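Local coordinates for Ufm1-specific protease (Caenorhabditis elegans, PDB 5EJJ), which is a thiol protease that recognises the ubiquitin-like modifier ufm-1, cleaves the peptide bond at its C-terminal glycine and thereby removes it from target proteins, at residues 268-271 / 272-276. Sequence-based numbering, arbitrary orientation.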
ATOM      1  N   ALA A 268       0.992   5.156 -19.860  1.00 14.09           N
ATOM      2  CA  ALA A 268       0.293   5.789 -20.979  1.00 14.15           C
ATOM      3  C   ALA A 268      -0.883   4.915 -21.415  1.00 14.71           C
ATOM      4  O   ALA A 268      -2.001   5.397 -21.518  1.00 17.01           O
ATOM      5  CB  ALA A 268       1.219   6.052 -22.128  1.00 11.42           C
ATOM      6  N   ASN A 269      -0.632   3.629 -21.635  1.00 11.66           N
ATOM      7  CA  ASN A 269      -1.693   2.699 -21.965  1.00 11.66           C
ATOM      8  C   ASN A 269      -2.812   2.694 -20.927  1.00 14.70           C
ATOM      9  O   ASN A 269      -3.983   2.587 -21.265  1.00 18.02           O
ATOM     10  CB  ASN A 269      -1.124   1.294 -22.117  1.00 14.49           C
ATOM     11  CG  ASN A 269      -0.098   1.194 -23.244  1.00 21.18           C
ATOM     12  OD1 ASN A 269      -0.107   1.988 -24.195  1.00 24.34           O
ATOM     13  ND2 ASN A 269       0.796   0.206 -23.144  1.00 22.44           N
ATOM     14  N   ASN A 270      -2.446   2.813 -19.657  1.00 14.81           N
ATOM     15  CA  ASN A 270      -3.420   2.861 -18.588  1.00 11.34           C
ATOM     16  C   ASN A 270      -4.288   4.097 -18.685  1.00 13.99           C
ATOM     17  O   ASN A 270      -5.487   4.011 -18.479  1.00 15.06           O
ATOM     18  CB  ASN A 270      -2.735   2.829 -17.227  1.00 12.47           C
ATOM     19  CG  ASN A 270      -3.627   2.237 -16.138  1.00 13.66           C
ATOM     20  OD1 ASN A 270      -4.350   2.955 -15.435  1.00 14.65           O
ATOM     21  ND2 ASN A 270      -3.590   0.911 -16.005  1.00 12.79           N
ATOM     22  N   THR A 271      -3.676   5.243 -18.991  1.00 16.18           N
ATOM     23  CA  THR A 271      -4.391   6.519 -19.160  1.00 15.50           C
ATOM     24  C   THR A 271      -5.321   6.428 -20.351  1.00 18.07           C
ATOM     25  O   THR A 271      -6.461   6.889 -20.316  1.00 18.17           O
ATOM     26  CB  THR A 271      -3.415   7.665 -19.452  1.00 16.20           C
ATOM     27  OG1 THR A 271      -2.535   7.847 -18.334  1.00 15.85           O
ATOM     28  CG2 THR A 271      -4.173   8.966 -19.736  1.00 19.28           C
ATOM     29  N   MET A 272      -4.796   5.825 -21.411  1.00 19.43           N
ATOM     30  CA  MET A 272      -5.530   5.588 -22.634  1.00 20.19           C
ATOM     31  C   MET A 272      -6.786   4.793 -22.314  1.00 20.23           C
ATOM     32  O   MET A 272      -7.898   5.203 -22.646  1.00 22.37           O
ATOM     33  CB  MET A 272      -4.637   4.819 -23.603  1.00 22.77           C
ATOM     34  CG  MET A 272      -5.290   4.442 -24.933  1.00 36.59           C
ATOM     35  SD  MET A 272      -5.608   2.673 -25.204  1.00 43.80           S
ATOM     36  CE  MET A 272      -7.375   2.644 -24.925  1.00 27.31           C
ATOM     37  N   MET A 273      -6.607   3.667 -21.641  1.00 17.07           N
ATOM     38  CA  MET A 273      -7.727   2.796 -21.338  1.00 16.87           C
ATOM     39  C   MET A 273      -8.795   3.427 -20.424  1.00 19.53           C
ATOM     40  O   MET A 273      -9.987   3.208 -20.629  1.00 22.09           O
ATOM     41  CB  MET A 273      -7.240   1.462 -20.783  1.00 14.86           C
ATOM     42  CG  MET A 273      -6.679   0.523 -21.833  1.00 18.36           C
ATOM     43  SD  MET A 273      -6.002  -1.022 -21.151  1.00 21.46           S
ATOM     44  CE  MET A 273      -4.303  -0.896 -21.700  1.00 19.91           C
ATOM     45  N   VAL A 274      -8.394   4.203 -19.426  1.00 17.93           N
ATOM     46  CA  VAL A 274      -9.380   4.772 -18.515  1.00 20.23           C
ATOM     47  C   VAL A 274     -10.150   5.838 -19.258  1.00 22.62           C
ATOM     48  O   VAL A 274     -11.361   5.961 -19.125  1.00 25.46           O
ATOM     49  CB  VAL A 274      -8.730   5.420 -17.279  1.00 21.00           C
ATOM     50  CG1 VAL A 274      -9.788   5.865 -16.315  1.00 20.72           C
ATOM     51  CG2 VAL A 274      -7.849   4.432 -16.577  1.00 29.08           C
ATOM     52  N   THR A 275      -9.426   6.614 -20.049  1.00 25.34           N
ATOM     53  CA  THR A 275     -10.018   7.683 -20.841  1.00 25.65           C
ATOM     54  C   THR A 275     -11.059   7.170 -21.828  1.00 22.70           C
ATOM     55  O   THR A 275     -12.190   7.634 -21.817  1.00 22.66           O
ATOM     56  CB  THR A 275      -8.935   8.452 -21.592  1.00 22.22           C
ATOM     57  OG1 THR A 275      -8.098   9.111 -20.631  1.00 18.40           O
ATOM     58  CG2 THR A 275      -9.566   9.477 -22.497  1.00 26.73           C
ATOM     59  N   VAL A 276     -10.666   6.217 -22.671  1.00 21.50           N
ATOM     60  CA  VAL A 276     -11.592   5.573 -23.592  1.00 23.91           C
ATOM     61  C   VAL A 276     -12.842   5.083 -22.860  1.00 28.22           C
ATOM     62  O   VAL A 276     -13.953   5.391 -23.264  1.00 34.90           O
ATOM     63  CB  VAL A 276     -10.932   4.399 -24.367  1.00 22.43           C
ATOM     64  CG1 VAL A 276     -11.982   3.435 -24.900  1.00 25.85           C
ATOM     65  CG2 VAL A 276     -10.085   4.922 -25.503  1.00 23.34           C
TER
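Thr-271 O is gripped twice by Thr-275: the backbone N lies 3.0 Å from it and OG1 2.8 Å, and the two donors reach the carbonyl from opposite faces of its plane. The hydroxyl is tilted 32° from that plane, a position it owes to its first torsion, which sets OG1 anti to the carbonyl carbon and beside the backbone N (chi1 -65°). Thr-271 adopts the same rotamer, so the two threonine side chains run alongside each other, pointing the same way, with CG2 of Thr-271 4.0 Å from OG1 of Thr-275. On roughly the opposite side of the helix, the Met-273 chain bends at chi3 and folds back along the helix, bringing its CE to 3.9 Å from CB of Asn-269. Beneath these side chains the backbone bonds are regular, from Met-272 N to Ala-268 O (2.8 Å) through Val-274 N to Asn-270 O (3.1 Å).

Further out, Thr-271 OG1 bonds to Arg-267 O and Tyr-135 OH. The amide of Asn-270 is fixed at both ends, ND2 by Ser-67 and OD1 by the backbone N of Gln-305, while Met-272 packs on Val-148 and Trp-137. Successive i to i+4 backbone bonds identify an alpha-helix, here the long helix 253-280, packed against helices 59-68 and 144-156 and strand 127-139; the threonine hydroxyl bonded back to the carbonyl four residues earlier is a common feature of such helices.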